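Local coordinates for protein cellulose 1,4-beta-cellobiosidase (Thermobifida fusca, PDB 4JJJ) that probably hydrolyses the beta-1,4 links of cellulose to release cellobiose, seen here as its glycosyl hydrolase family 48 catalytic domain, at residues A[540-545]-A[614-619]; A[117-122]-A[206-211]; A[293-298]-A[356-361]. The protein carries 1 engineered substitution. All coordinates share one frame; numbering follows the deposited sequence.

In the fold
The three contacts lie in one glycosyl hydrolase family 48 domain, of the (alpha/alpha)6 fold. They follow in series along the chain: contact 2, then contact 3, then contact 1. None touches another. The centres of contacts 1 and 2 are about 43 Å apart. The centres of contacts 1 and 3 are about 35 Å apart. The centres of contacts 2 and 3 are about 31 Å apart. Contact 1 lies across the centre of the chain from both others. Contact 1 joins two loops, the second leading into helix 620-637. Contact 2 is the two-stranded sheet 117-118 with 208-209. Contact 3 sets a loop on helix 348-365. Contacts 1 and 2 meet bound glucose units at separate places, while contacts 1 and 3 each hold a zinc ion.

Contact 1: residues A[540-545]-A[614-619]; sequences GIATPE and IVERHR. With ZN (zinc ion), chain Y; GLC (alpha-D-glucopyranose), chain C; BGC (beta-D-glucopyranose), chain B.
E545 OE2 is gripped by two arginines. R619 NH2 lies 2.8 Å from E545 OE2, and R619 NH1 lies 3.0 Å from E545 OE1. This is an end-on, two-nitrogen salt bridge on the syn lone pairs, with the carboxylate and guanidinium planes 14° apart. R617 NH1 meets E545 OE2 at 2.9 Å from above the carboxylate plane. The two arginines together fix the rotation of the carboxylate. E545 starts with CG between its backbone N and carbonyl carbon (chi1 77°), then extends to reach them. One water is within hydrogen-bonding distance of both E545 OE1 and T543 O, and accepts from R617 N. R619 has a second salt bridge to E40.

The backbones pair at E545 and V615, a single antiparallel hydrogen-bonded bridge, with V615 N to E545 O at 2.8 Å. P544 CB rests on I614 CG2 at 3.5 Å. A542 CB packs against H618 NE2, whose polar partner is D537.

E616 OE2 binds the zinc ion at 1.9 Å. One of the three waters on that zinc is hydrogen-bonded to A542 O.

Glucose C6, modelled in both anomers, lies over one face of the R619 guanidinium. The salt-bridge network thus backs a sugar-binding pocket, near the predicted proton donor E51.

Contact 2: residues A[117-122]-A[206-211]; sequences SPLMNN and LFTDDQ. With BGC (beta-D-glucopyranose), chain D; BGC (beta-D-glucopyranose), chain E; BGC (beta-D-glucopyranose), chain F.
S117 and T208 pair in a short parallel two-stranded sheet, and P118 pairs with D209. S117 N donates to F207 O at 3.1 Å. D209 N donates to S117 O at 2.8 Å. P118 has no N-H to offer, but its CA makes a CA-H...O contact with D209 O. That carbonyl also accepts from a water at 2.7 Å, and the same water takes a weak bond from L119 N. Y213 OH, outside the segments, is bonded to both T208 O and D210 N. S117 OG is satisfied by P107 O and Q109.

The side chains meet at L119. Its CD1 touches T208 CG2 at 3.5 Å, and its CD2 lies near D210 OD2.

D210 turns its carboxylate to the bound glycan. CG is trans to the backbone N (chi1 -161°), and OD2 accepts two sugar hydroxyls. O6 of the chain D glucose is 2.6 Å from D210 OD2, and O2 of the chain E glucose is 2.7 Å from it. The other oxygen, D210 OD1, takes a weak bond from Q211 N. With an alanine here, both hydroxyls would probably lose this shared acceptor, and the two sugars would be held less firmly. The chain D and chain E units are joined through O4. One carboxylate oxygen therefore holds two successive glucoses, while L119 and the methyl of T208 give the same glycan site an apolar border.

Contact 3: residues A[293-298]-A[356-361]; sequences AHYLLS and FDRQLE. With ZN (zinc ion), chain T.
R358 is tied to the 293-298 loop mainly by water. Its NH1 donates to two waters, each 2.9 Å from R358 NH1 and lying in the guanidinium plane. One water donates on to A293 O, the other to H294 O. The arginine leaves the helix with CG opposite the backbone N (chi1 -165°), then bends at chi2 and chi3. That fold brings one guanidinium face against Y295 CD2, which is 3.9 Å from R358 NH2. The ring and guanidinium planes stand 78° apart. R358 also makes a cation-pi contact with Y396.

Van der Waals packing comes next. L296 CD2 sits 3.8 Å from Q359 CA and also touches R358 CG. L297 CD1 packs on the Q359 amide, whose polar atoms bond to S355 and N328.

Within the loop, L296 N donates to H294 ND1 at 3.1 Å, near the ring plane. S319 O accepts from H294 NE2.

Metal binding lies away from the loop. D357 OD1, in the conformer given, and E361 OE2, one turn apart, both bind the same zinc ion, each at 2.0 Å from it.

Helix 348-365 thus carries the loop beside R358 and Q359. Strand 321-323 touches H294 and L296 through S322, and helix 329-337 packs on F356, Q359 and L360.

Contact 1: residues A[540-545]-A[614-619]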
# COMPACT_ATOMS: atom_id res chain seq x y z
N GLY A 540 -12.48 20.23 -2.57
CA GLY A 540 -11.54 19.77 -1.55
C GLY A 540 -10.55 20.78 -1.24
O GLY A 540 -10.90 21.97 -1.10
N ILE A 541 -9.30 20.40 -1.12
CA ILE A 541 -8.13 21.27 -0.93
C ILE A 541 -7.06 20.76 -1.91
O ILE A 541 -6.78 19.57 -1.91
CB ILE A 541 -7.68 21.20 0.54
CG1 ILE A 541 -8.54 22.07 1.41
CG2 ILE A 541 -6.25 21.55 0.71
CD1 ILE A 541 -8.51 21.77 2.91
N ALA A 542 -6.44 21.65 -2.67
CA ALA A 542 -5.52 21.22 -3.72
C ALA A 542 -4.56 22.26 -4.01
O ALA A 542 -4.82 23.45 -3.80
CB ALA A 542 -6.28 20.84 -4.95
N THR A 543 -3.40 21.83 -4.49
CA THR A 543 -2.27 22.70 -4.84
C THR A 543 -1.68 22.26 -6.19
O THR A 543 -1.90 21.18 -6.66
CB THR A 543 -1.12 22.55 -3.79
OG1 THR A 543 -0.79 21.15 -3.67
CG2 THR A 543 -1.58 23.10 -2.44
N PRO A 544 -1.03 23.20 -6.90
CA PRO A 544 -0.43 22.79 -8.17
C PRO A 544 0.64 21.74 -8.15
O PRO A 544 1.51 21.73 -7.31
CB PRO A 544 0.23 24.14 -8.69
CG PRO A 544 -0.32 25.21 -7.77
CD PRO A 544 -0.69 24.57 -6.50
N GLU A 545 0.54 20.80 -9.11
CA GLU A 545 1.63 19.83 -9.34
C GLU A 545 1.83 19.71 -10.86
O GLU A 545 0.91 20.00 -11.64
CB GLU A 545 1.40 18.53 -8.60
CG GLU A 545 0.45 17.65 -9.16
CD GLU A 545 0.26 16.31 -8.43
OE1 GLU A 545 -0.47 16.49 -7.46
OE2 GLU A 545 0.68 15.18 -8.82
N ILE A 614 0.07 21.79 -15.57
CA ILE A 614 0.02 21.98 -14.10
C ILE A 614 -1.40 21.70 -13.72
O ILE A 614 -2.38 22.26 -14.27
CB ILE A 614 0.44 23.42 -13.71
CG1 ILE A 614 1.84 23.63 -14.16
CG2 ILE A 614 0.32 23.59 -12.15
CD1 ILE A 614 2.35 25.05 -14.04
N VAL A 615 -1.57 20.76 -12.78
CA VAL A 615 -2.88 20.24 -12.43
C VAL A 615 -3.09 20.40 -10.92
O VAL A 615 -2.12 20.49 -10.17
CB VAL A 615 -2.99 18.75 -12.84
CG1 VAL A 615 -2.80 18.53 -14.34
CG2 VAL A 615 -2.03 17.87 -12.09
N GLU A 616 -4.35 20.42 -10.50
CA GLU A 616 -4.68 20.50 -9.09
C GLU A 616 -5.52 19.25 -8.80
O GLU A 616 -6.73 19.22 -9.12
CB GLU A 616 -5.39 21.79 -8.71
CG GLU A 616 -4.48 23.00 -8.88
CD GLU A 616 -4.75 24.19 -8.07
OE1 GLU A 616 -5.60 24.11 -7.17
OE2 GLU A 616 -3.98 25.17 -8.29
N ARG A 617 -4.88 18.17 -8.27
CA ARG A 617 -5.51 16.88 -8.19
C ARG A 617 -6.20 16.66 -6.80
O ARG A 617 -5.72 17.19 -5.77
CB ARG A 617 -4.47 15.76 -8.39
CG ARG A 617 -4.07 15.64 -9.86
CD ARG A 617 -2.79 14.95 -10.01
NE ARG A 617 -2.61 14.43 -11.38
CZ ARG A 617 -1.56 13.68 -11.74
NH1 ARG A 617 -0.51 13.53 -10.93
NH2 ARG A 617 -1.54 13.12 -12.95
N HIS A 618 -7.23 15.86 -6.83
CA HIS A 618 -8.04 15.49 -5.64
C HIS A 618 -7.96 13.97 -5.54
O HIS A 618 -8.86 13.21 -5.92
CB HIS A 618 -9.44 16.01 -5.84
CG HIS A 618 -9.45 17.49 -6.00
ND1 HIS A 618 -9.32 18.05 -7.24
CD2 HIS A 618 -9.53 18.56 -5.14
CE1 HIS A 618 -9.29 19.36 -7.16
NE2 HIS A 618 -9.47 19.70 -5.90
N ARG A 619 -6.87 13.44 -4.94
CA ARG A 619 -6.66 12.04 -4.59
C ARG A 619 -7.51 11.74 -3.38
O ARG A 619 -7.46 12.45 -2.41
CB ARG A 619 -5.22 11.74 -4.28
CG ARG A 619 -4.29 11.92 -5.52
CD ARG A 619 -2.83 11.76 -5.02
NE ARG A 619 -1.89 11.86 -6.13
CZ ARG A 619 -1.39 12.99 -6.61
NH1 ARG A 619 -1.74 14.15 -6.11
NH2 ARG A 619 -0.52 12.91 -7.60
ZN ZN Y . -4.14 26.40 -6.82
C1 GLC C . 3.84 12.06 -5.93
C2 GLC C . 4.59 10.81 -5.67
C3 GLC C . 3.65 9.58 -5.78
C4 GLC C . 2.45 9.73 -4.84
C5 GLC C . 1.83 11.10 -5.15
C6 GLC C . 0.69 11.50 -4.26
O1 GLC C . 3.42 11.88 -7.23
O2 GLC C . 5.59 10.62 -6.77
O3 GLC C . 4.36 8.37 -5.57
O4 GLC C . 1.46 8.72 -5.15
O5 GLC C . 2.80 12.13 -4.98
O6 GLC C . 1.16 11.64 -2.97
C2 BGC B . 4.84 10.56 -5.29
C3 BGC B . 3.89 9.39 -5.44
C4 BGC B . 2.53 9.69 -4.77
C5 BGC B . 1.94 11.08 -5.09
C6 BGC B . 0.79 11.48 -4.15
C1 BGC B . 4.17 11.86 -5.68
O1 BGC B . 5.15 12.92 -5.42
O2 BGC B . 5.97 10.23 -6.17
O3 BGC B . 4.45 8.19 -4.89
O4 BGC B . 1.53 8.73 -5.12
O5 BGC B . 2.94 12.08 -4.94
O6 BGC B . 1.20 11.64 -2.82
O HOH W 1 -3.72 25.68 -4.96
O HOH W 2 -3.48 18.83 -4.85
O HOH W 3 -2.17 18.51 -7.26
O HOH W 4 -5.71 27.70 -6.71
O HOH W 5 -2.75 27.67 -7.29

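Contact 2: residues A[117-122]-A[206-211]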
# COMPACT_ATOMS: atom_id res chain seq x y z
N SER A 117 8.82 -16.19 -16.22
CA SER A 117 9.80 -16.83 -15.35
C SER A 117 9.33 -18.24 -15.02
O SER A 117 8.17 -18.51 -14.81
CB SER A 117 9.91 -16.02 -14.07
OG SER A 117 11.05 -16.45 -13.36
N PRO A 118 10.28 -19.23 -15.05
CA PRO A 118 9.88 -20.63 -14.88
C PRO A 118 9.68 -21.11 -13.44
O PRO A 118 10.30 -20.63 -12.48
CB PRO A 118 11.11 -21.38 -15.48
CG PRO A 118 12.28 -20.47 -15.14
CD PRO A 118 11.72 -19.04 -15.18
N LEU A 119 8.84 -22.09 -13.33
CA LEU A 119 8.76 -22.89 -12.13
C LEU A 119 10.02 -23.69 -11.89
O LEU A 119 10.57 -24.25 -12.84
CB LEU A 119 7.60 -23.86 -12.21
CG LEU A 119 6.17 -23.37 -12.06
CD1 LEU A 119 5.67 -22.42 -13.11
CD2 LEU A 119 5.32 -24.63 -12.11
N MET A 120 10.45 -23.74 -10.63
CA MET A 120 11.63 -24.53 -10.21
C MET A 120 11.26 -25.46 -9.06
O MET A 120 11.10 -25.08 -7.91
CB MET A 120 12.81 -23.63 -9.86
CG MET A 120 13.30 -22.80 -11.02
SD MET A 120 14.70 -21.77 -10.65
CE MET A 120 15.01 -21.07 -12.27
N ASN A 121 11.03 -26.71 -9.37
CA ASN A 121 10.68 -27.66 -8.32
C ASN A 121 11.80 -28.09 -7.37
O ASN A 121 11.47 -28.68 -6.29
CB ASN A 121 10.14 -28.97 -8.94
CG ASN A 121 8.84 -28.75 -9.65
OD1 ASN A 121 7.97 -28.03 -9.15
ND2 ASN A 121 8.70 -29.31 -10.83
N ASN A 122 13.04 -27.81 -7.71
CA ASN A 122 14.21 -28.18 -6.84
C ASN A 122 14.44 -27.18 -5.72
O ASN A 122 15.31 -27.40 -4.90
CB ASN A 122 15.50 -28.36 -7.66
CG ASN A 122 16.00 -27.09 -8.33
OD1 ASN A 122 15.31 -26.09 -8.44
ND2 ASN A 122 17.22 -27.14 -8.79
N LEU A 206 2.60 -14.22 -20.07
CA LEU A 206 3.51 -13.10 -20.09
C LEU A 206 4.43 -13.20 -18.84
O LEU A 206 5.45 -12.61 -18.78
CB LEU A 206 2.66 -11.82 -19.95
CG LEU A 206 1.82 -11.43 -21.17
CD1 LEU A 206 0.78 -10.37 -20.83
CD2 LEU A 206 2.69 -10.90 -22.24
N PHE A 207 3.91 -13.89 -17.82
CA PHE A 207 4.41 -13.83 -16.47
C PHE A 207 5.06 -15.09 -15.96
O PHE A 207 6.11 -14.99 -15.35
CB PHE A 207 3.33 -13.30 -15.52
CG PHE A 207 2.68 -12.03 -16.02
CD1 PHE A 207 3.43 -10.93 -16.34
CD2 PHE A 207 1.29 -11.92 -16.15
CE1 PHE A 207 2.85 -9.75 -16.78
CE2 PHE A 207 0.69 -10.78 -16.60
CZ PHE A 207 1.47 -9.67 -16.87
N THR A 208 4.44 -16.23 -16.16
CA THR A 208 4.90 -17.54 -15.64
C THR A 208 5.12 -18.46 -16.83
O THR A 208 4.29 -18.48 -17.72
CB THR A 208 3.85 -18.05 -14.73
OG1 THR A 208 3.66 -17.12 -13.64
CG2 THR A 208 4.22 -19.36 -14.09
N ASP A 209 6.25 -19.16 -16.80
CA ASP A 209 6.64 -20.12 -17.86
C ASP A 209 6.32 -21.49 -17.32
O ASP A 209 6.95 -21.99 -16.39
CB ASP A 209 8.10 -19.95 -18.16
CG ASP A 209 8.59 -20.78 -19.34
OD1 ASP A 209 7.74 -21.40 -19.97
OD2 ASP A 209 9.83 -20.71 -19.57
N ASP A 210 5.24 -22.10 -17.84
CA ASP A 210 4.78 -23.37 -17.39
C ASP A 210 4.45 -24.14 -18.65
O ASP A 210 4.18 -23.57 -19.69
CB ASP A 210 3.56 -23.20 -16.50
CG ASP A 210 3.27 -24.40 -15.64
OD1 ASP A 210 3.76 -25.53 -15.93
OD2 ASP A 210 2.52 -24.19 -14.66
N GLN A 211 4.51 -25.46 -18.52
CA GLN A 211 4.28 -26.31 -19.68
C GLN A 211 2.80 -26.37 -20.04
O GLN A 211 2.46 -26.65 -21.16
CB GLN A 211 4.88 -27.72 -19.48
CG GLN A 211 5.63 -28.14 -20.76
CD GLN A 211 5.79 -29.65 -20.90
OE1 GLN A 211 4.81 -30.39 -21.03
NE2 GLN A 211 7.05 -30.12 -20.89
C2 BGC D . 1.49 -22.57 -8.26
C3 BGC D . 1.66 -23.94 -8.95
C4 BGC D . 1.03 -23.89 -10.35
C5 BGC D . 1.54 -22.66 -11.15
C6 BGC D . 1.04 -22.44 -12.58
C1 BGC D . 1.99 -21.46 -9.16
O2 BGC D . 2.20 -22.65 -7.07
O3 BGC D . 0.98 -24.97 -8.18
O4 BGC D . 1.63 -25.01 -11.14
O5 BGC D . 1.18 -21.47 -10.36
O6 BGC D . 2.02 -21.96 -13.50
C2 BGC E . 1.24 -26.84 -12.48
C3 BGC E . 0.57 -28.20 -12.62
C4 BGC E . 0.52 -28.90 -11.25
C5 BGC E . -0.13 -27.98 -10.19
C6 BGC E . -0.35 -28.72 -8.88
C1 BGC E . 0.70 -26.05 -11.24
O2 BGC E . 1.00 -26.16 -13.71
O3 BGC E . 1.37 -28.98 -13.59
O4 BGC E . -0.14 -30.17 -11.40
O5 BGC E . 0.85 -26.88 -10.02
O6 BGC E . 0.98 -28.72 -8.40
C2 BGC F . 2.20 -16.89 -10.08
C3 BGC F . 1.54 -18.23 -9.83
C4 BGC F . 2.41 -19.08 -8.87
C5 BGC F . 2.69 -18.27 -7.61
C6 BGC F . 3.70 -19.00 -6.66
C1 BGC F . 2.41 -16.19 -8.74
O2 BGC F . 1.31 -16.13 -10.88
O3 BGC F . 1.42 -18.89 -11.12
O4 BGC F . 1.70 -20.24 -8.44
O5 BGC F . 3.30 -17.03 -7.99
O6 BGC F . 5.00 -19.13 -7.25
O HOH W 6 8.51 -24.12 -15.88

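Contact 3: residues A[293-298]-A[356-361]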
# COMPACT_ATOMS: atom_id res chain seq x y z
N ALA A 293 8.72 -16.87 9.76
CA ALA A 293 8.20 -15.55 10.06
C ALA A 293 9.27 -14.54 10.34
O ALA A 293 10.08 -14.74 11.23
CB ALA A 293 7.21 -15.64 11.20
N HIS A 294 9.23 -13.40 9.61
CA HIS A 294 10.04 -12.19 9.88
C HIS A 294 9.28 -11.21 10.77
O HIS A 294 9.88 -10.33 11.34
CB HIS A 294 10.55 -11.55 8.61
CG HIS A 294 9.50 -11.28 7.60
ND1 HIS A 294 8.46 -10.39 7.84
CD2 HIS A 294 9.29 -11.81 6.38
CE1 HIS A 294 7.69 -10.37 6.76
NE2 HIS A 294 8.17 -11.21 5.86
N TYR A 295 7.94 -11.43 10.89
CA TYR A 295 7.16 -10.63 11.84
C TYR A 295 7.11 -9.17 11.51
O TYR A 295 6.73 -8.36 12.39
CB TYR A 295 7.65 -10.86 13.28
CG TYR A 295 7.38 -12.25 13.78
CD1 TYR A 295 6.09 -12.69 14.06
CD2 TYR A 295 8.45 -13.10 13.99
CE1 TYR A 295 5.90 -13.97 14.59
CE2 TYR A 295 8.28 -14.37 14.45
CZ TYR A 295 7.03 -14.77 14.82
OH TYR A 295 6.75 -16.07 15.33
N LEU A 296 7.33 -8.81 10.26
CA LEU A 296 7.12 -7.45 9.78
C LEU A 296 5.98 -7.39 8.81
O LEU A 296 5.53 -8.46 8.30
CB LEU A 296 8.40 -6.95 9.09
CG LEU A 296 9.60 -6.85 9.99
CD1 LEU A 296 10.82 -6.45 9.17
CD2 LEU A 296 9.45 -5.91 11.16
N LEU A 297 5.42 -6.20 8.55
CA LEU A 297 4.39 -6.02 7.49
C LEU A 297 5.12 -5.91 6.15
O LEU A 297 5.62 -4.81 5.82
CB LEU A 297 3.48 -4.84 7.74
CG LEU A 297 2.51 -5.09 8.89
CD1 LEU A 297 1.90 -3.81 9.33
CD2 LEU A 297 1.30 -5.91 8.29
N SER A 298 5.26 -7.04 5.46
CA SER A 298 5.88 -7.03 4.19
C SER A 298 5.03 -6.41 3.06
O SER A 298 3.93 -5.95 3.30
CB SER A 298 6.35 -8.39 3.81
OG SER A 298 5.22 -9.18 3.42
N PHE A 356 4.64 -6.44 17.00
CA PHE A 356 4.68 -5.13 17.62
C PHE A 356 6.12 -4.78 18.01
O PHE A 356 6.67 -3.71 17.69
CB PHE A 356 3.71 -5.10 18.78
CG PHE A 356 3.68 -3.82 19.58
CD1 PHE A 356 3.61 -2.59 18.98
CD2 PHE A 356 3.64 -3.83 20.97
CE1 PHE A 356 3.54 -1.42 19.70
CE2 PHE A 356 3.55 -2.69 21.72
CZ PHE A 356 3.51 -1.46 21.09
N ASP A 357 6.73 -5.67 18.78
CA ASP A 357 8.12 -5.52 19.20
C ASP A 357 9.09 -5.46 18.01
O ASP A 357 9.91 -4.52 17.93
CB ASP A 357 8.50 -6.69 20.11
CG ASP A 357 9.98 -6.78 20.40
OD1 ASP A 357 10.48 -5.76 20.89
OD2 ASP A 357 10.61 -7.85 20.03
N ARG A 358 8.97 -6.43 17.10
CA ARG A 358 9.87 -6.52 15.98
C ARG A 358 9.81 -5.24 15.06
O ARG A 358 10.83 -4.71 14.61
CB ARG A 358 9.60 -7.72 15.11
CG ARG A 358 10.72 -8.06 14.14
CD ARG A 358 11.96 -8.60 14.80
NE ARG A 358 11.82 -9.82 15.57
CZ ARG A 358 11.90 -11.04 15.00
NH1 ARG A 358 12.03 -11.22 13.71
NH2 ARG A 358 11.84 -12.12 15.74
N GLN A 359 8.59 -4.73 14.87
CA GLN A 359 8.43 -3.55 14.02
C GLN A 359 9.12 -2.36 14.68
O GLN A 359 9.80 -1.59 13.99
CB GLN A 359 6.96 -3.25 13.81
CG GLN A 359 6.23 -4.23 12.89
CD GLN A 359 4.82 -3.78 12.55
OE1 GLN A 359 4.53 -2.60 12.35
NE2 GLN A 359 3.92 -4.74 12.63
N LEU A 360 9.00 -2.15 16.00
CA LEU A 360 9.68 -1.06 16.61
C LEU A 360 11.18 -1.21 16.55
O LEU A 360 11.88 -0.17 16.33
CB LEU A 360 9.24 -0.90 18.08
CG LEU A 360 7.82 -0.26 18.20
CD1 LEU A 360 7.26 -0.62 19.60
CD2 LEU A 360 7.93 1.23 17.96
N GLU A 361 11.73 -2.40 16.72
CA GLU A 361 13.20 -2.59 16.57
C GLU A 361 13.67 -2.29 15.14
O GLU A 361 14.62 -1.57 14.98
CB GLU A 361 13.55 -4.02 16.87
CG GLU A 361 13.43 -4.36 18.32
CD GLU A 361 14.06 -5.71 18.66
OE1 GLU A 361 14.90 -6.23 17.93
OE2 GLU A 361 13.67 -6.36 19.69
ZN ZN T . 12.45 -5.96 21.20
O HOH W 7 12.51 -13.59 12.16
O HOH W 8 12.49 -9.47 11.49
O HOH W 9 12.88 -7.42 22.58